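Local coordinates for probable ss-1,3-N-acetylglucosaminyltransferase (Staphylococcus aureus subsp. aureus N315, PDB 6H21), which is probably a glycosyltransferase with a GT-A type fold, modelled with uridine-diphosphate-N-acetylglucosamine and manganese, at residues L98-F108 and V174-I183. Residues are numbered along the deposited sequence; the frame is centred on the assembly and turned at random.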
# COMPACT_ATOMS: atom_id res chain seq x y z
N LEU C 98 7.65 -43.31 -23.30
CA LEU C 98 8.88 -42.78 -23.93
C LEU C 98 9.91 -43.90 -24.16
O LEU C 98 10.51 -44.00 -25.24
CB LEU C 98 9.45 -41.66 -23.06
CG LEU C 98 8.64 -40.36 -23.10
CD1 LEU C 98 9.10 -39.37 -22.04
CD2 LEU C 98 8.71 -39.74 -24.50
N LYS C 99 10.11 -44.75 -23.14
CA LYS C 99 11.09 -45.85 -23.18
C LYS C 99 10.68 -46.89 -24.24
O LYS C 99 11.54 -47.53 -24.85
CB LYS C 99 11.23 -46.47 -21.79
N MET C 100 9.38 -47.04 -24.48
CA MET C 100 8.84 -48.00 -25.44
C MET C 100 8.96 -47.49 -26.89
O MET C 100 9.04 -48.29 -27.80
CB MET C 100 7.37 -48.31 -25.14
CG MET C 100 7.23 -49.20 -23.91
SD MET C 100 5.53 -49.38 -23.33
CE MET C 100 4.84 -50.36 -24.66
N SER C 101 8.94 -46.17 -27.10
CA SER C 101 8.95 -45.62 -28.45
C SER C 101 10.39 -45.51 -28.97
O SER C 101 11.26 -44.99 -28.30
CB SER C 101 8.25 -44.28 -28.50
OG SER C 101 8.47 -43.66 -29.76
N LYS C 102 10.60 -45.97 -30.20
CA LYS C 102 11.82 -45.74 -30.93
C LYS C 102 11.46 -44.95 -32.19
O LYS C 102 12.14 -45.06 -33.19
CB LYS C 102 12.52 -47.07 -31.27
CG LYS C 102 13.04 -47.86 -30.07
N ALA C 103 10.40 -44.14 -32.11
CA ALA C 103 9.93 -43.36 -33.25
C ALA C 103 10.75 -42.06 -33.38
O ALA C 103 11.56 -41.72 -32.50
CB ALA C 103 8.45 -43.09 -33.11
N GLU C 104 10.51 -41.35 -34.49
CA GLU C 104 11.16 -40.10 -34.81
C GLU C 104 10.61 -38.99 -33.91
O GLU C 104 11.35 -38.18 -33.39
CB GLU C 104 10.91 -39.77 -36.29
CG GLU C 104 11.80 -38.66 -36.82
CD GLU C 104 11.68 -38.34 -38.30
OE1 GLU C 104 12.26 -37.31 -38.71
OE2 GLU C 104 11.01 -39.11 -39.05
N TYR C 105 9.28 -38.97 -33.76
CA TYR C 105 8.55 -38.04 -32.92
C TYR C 105 7.61 -38.80 -31.98
O TYR C 105 7.09 -39.85 -32.34
CB TYR C 105 7.72 -37.09 -33.78
CG TYR C 105 8.48 -36.06 -34.56
CD1 TYR C 105 8.84 -34.85 -33.99
CD2 TYR C 105 8.82 -36.27 -35.89
CE1 TYR C 105 9.54 -33.89 -34.70
CE2 TYR C 105 9.51 -35.31 -36.62
CZ TYR C 105 9.87 -34.12 -36.02
OH TYR C 105 10.55 -33.16 -36.73
N VAL C 106 7.36 -38.24 -30.80
CA VAL C 106 6.28 -38.66 -29.95
C VAL C 106 5.21 -37.56 -29.90
O VAL C 106 5.46 -36.36 -30.13
CB VAL C 106 6.74 -39.04 -28.53
CG1 VAL C 106 7.75 -40.19 -28.55
CG2 VAL C 106 7.27 -37.84 -27.76
N PHE C 107 3.99 -37.99 -29.56
CA PHE C 107 2.86 -37.11 -29.38
C PHE C 107 2.07 -37.60 -28.16
O PHE C 107 1.58 -38.74 -28.13
CB PHE C 107 1.99 -37.06 -30.63
CG PHE C 107 1.00 -35.93 -30.59
CD1 PHE C 107 -0.00 -35.90 -29.63
CD2 PHE C 107 1.09 -34.87 -31.48
CE1 PHE C 107 -0.90 -34.84 -29.57
CE2 PHE C 107 0.20 -33.81 -31.40
CZ PHE C 107 -0.80 -33.79 -30.46
N PHE C 108 1.95 -36.73 -27.15
CA PHE C 108 1.20 -37.07 -25.95
C PHE C 108 -0.28 -36.73 -26.16
O PHE C 108 -0.66 -35.60 -26.47
CB PHE C 108 1.80 -36.39 -24.71
CG PHE C 108 3.22 -36.79 -24.42
CD1 PHE C 108 3.51 -38.01 -23.83
CD2 PHE C 108 4.28 -35.97 -24.79
CE1 PHE C 108 4.82 -38.39 -23.58
CE2 PHE C 108 5.59 -36.36 -24.54
CZ PHE C 108 5.86 -37.56 -23.93
N VAL C 174 1.97 -30.71 -22.65
CA VAL C 174 2.75 -31.62 -23.46
C VAL C 174 1.91 -32.20 -24.61
O VAL C 174 2.36 -33.17 -25.26
CB VAL C 174 3.36 -32.74 -22.59
CG1 VAL C 174 4.25 -32.15 -21.51
CG2 VAL C 174 2.28 -33.63 -22.00
N LEU C 175 0.74 -31.60 -24.89
CA LEU C 175 -0.17 -32.13 -25.92
C LEU C 175 0.23 -31.59 -27.30
O LEU C 175 -0.45 -30.77 -27.93
CB LEU C 175 -1.61 -31.81 -25.52
CG LEU C 175 -1.95 -32.20 -24.08
CD1 LEU C 175 -3.36 -31.76 -23.73
CD2 LEU C 175 -1.79 -33.70 -23.85
N LYS C 176 1.38 -32.10 -27.76
CA LYS C 176 2.20 -31.53 -28.82
C LYS C 176 3.05 -32.65 -29.42
O LYS C 176 3.15 -33.74 -28.85
CB LYS C 176 3.12 -30.45 -28.25
CG LYS C 176 2.42 -29.22 -27.68
CD LYS C 176 3.35 -28.27 -26.98
CE LYS C 176 2.72 -26.95 -26.62
NZ LYS C 176 1.56 -27.09 -25.69
N MET C 177 3.73 -32.36 -30.54
CA MET C 177 4.60 -33.34 -31.19
C MET C 177 6.07 -32.96 -30.92
O MET C 177 6.53 -31.92 -31.32
CB MET C 177 4.31 -33.40 -32.70
CG MET C 177 5.13 -34.44 -33.44
SD MET C 177 4.60 -34.68 -35.15
CE MET C 177 2.97 -35.38 -34.91
N PHE C 178 6.79 -33.85 -30.22
CA PHE C 178 8.15 -33.66 -29.75
C PHE C 178 9.12 -34.62 -30.46
O PHE C 178 8.87 -35.78 -30.51
CB PHE C 178 8.24 -33.99 -28.25
CG PHE C 178 7.51 -33.09 -27.29
CD1 PHE C 178 6.18 -33.31 -26.97
CD2 PHE C 178 8.18 -32.07 -26.63
CE1 PHE C 178 5.53 -32.52 -26.04
CE2 PHE C 178 7.53 -31.28 -25.71
CZ PHE C 178 6.20 -31.50 -25.42
N LYS C 179 10.26 -34.11 -30.93
CA LYS C 179 11.31 -34.94 -31.54
C LYS C 179 11.96 -35.81 -30.46
O LYS C 179 12.45 -35.32 -29.46
CB LYS C 179 12.35 -34.07 -32.26
CG LYS C 179 13.44 -34.86 -32.97
CD LYS C 179 14.33 -34.01 -33.84
CE LYS C 179 13.84 -33.95 -35.27
NZ LYS C 179 14.71 -33.10 -36.11
N LYS C 180 11.98 -37.12 -30.70
CA LYS C 180 12.34 -38.10 -29.69
C LYS C 180 13.83 -38.00 -29.31
O LYS C 180 14.20 -38.22 -28.15
CB LYS C 180 11.98 -39.51 -30.18
CG LYS C 180 12.20 -40.62 -29.16
CD LYS C 180 11.27 -40.53 -27.96
CE LYS C 180 11.73 -41.32 -26.76
NZ LYS C 180 12.30 -42.64 -27.10
N SER C 181 14.69 -37.66 -30.27
CA SER C 181 16.15 -37.66 -30.04
C SER C 181 16.53 -36.60 -28.99
O SER C 181 17.47 -36.77 -28.22
CB SER C 181 16.90 -37.48 -31.34
OG SER C 181 16.53 -36.25 -31.95
N VAL C 182 15.79 -35.49 -28.96
CA VAL C 182 16.01 -34.42 -27.98
C VAL C 182 15.70 -34.97 -26.58
O VAL C 182 16.44 -34.72 -25.61
CB VAL C 182 15.15 -33.18 -28.32
CG1 VAL C 182 15.21 -32.13 -27.22
CG2 VAL C 182 15.53 -32.57 -29.67
N ILE C 183 14.59 -35.70 -26.47
CA ILE C 183 14.17 -36.32 -25.21
C ILE C 183 15.23 -37.35 -24.77
O ILE C 183 15.58 -37.39 -23.59
CB ILE C 183 12.75 -36.91 -25.35
CG1 ILE C 183 11.69 -35.80 -25.38
CG2 ILE C 183 12.45 -37.93 -24.26
CD1 ILE C 183 10.36 -36.24 -25.94
O HOH W 1 14.05 -38.28 -33.23
O HOH W 2 12.81 -33.41 -38.23
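Phe107 turns one ring face to the backbone of Lys176, whose carbonyl O stands 3.5 Å above the ring plane, displaced from the ring centre, while Met177 CB comes in obliquely at CD2. Phe108 and Phe178 meet obliquely, the planes at 68° and the centroids 5.8 Å apart; Phe178 CE1 and Val174 O both lie at the edge of the Phe108 ring, near its plane, and Val106 O lies likewise at the edge of the Phe178 ring. The Tyr105 ring, with Phe178 C at its edge, receives Met177 SD obliquely, 4.6 Å from its centroid, in a Met-aromatic contact; because CG of Met177 is anti to the backbone N (chi1 -177°), the thioether reaches over to Tyr105. Lys179 runs past the same ring to its hydroxyl end, where a water links Tyr105 OH to Lys179 NZ; Tyr105 OH is also hydrogen-bonded to Ser132 O.

These rings decorate an antiparallel pair of strands, 105-108 and 177-179, joined by reciprocal bonds between Val106 and Phe178 (Val106 O to Phe178 N, 2.8 Å). Just beyond the last bridge, Tyr105 with Lys179, the chain turns into a helix and Lys180 N gives an almost straight bond to Glu104 O. The Lys180 side chain, bent at chi2 (67°) and again at chi4, passes Val106 CG1 and carries NZ to two carbonyls, Leu98 O at 2.9 Å and Ser101 O at 2.8 Å. The buried ammonium thus ties down the end of helix 91-100, and Asp184 adds a salt bridge that probably steadies its charge. At the other end Leu175 touches both uridine-diphosphate-N-acetylglucosamine and Asp110 of a probable DxD motif, bringing the strand pair to the ligand pocket.

Strand 105-108 lies between parallel strand 22-28 and antiparallel strand 177-179, an example of the mixed central sheet of a GT-A fold. Helix 119-129 packs on Phe107 and Met177, whereas helix 198-207 lies against Val174 and Ile183.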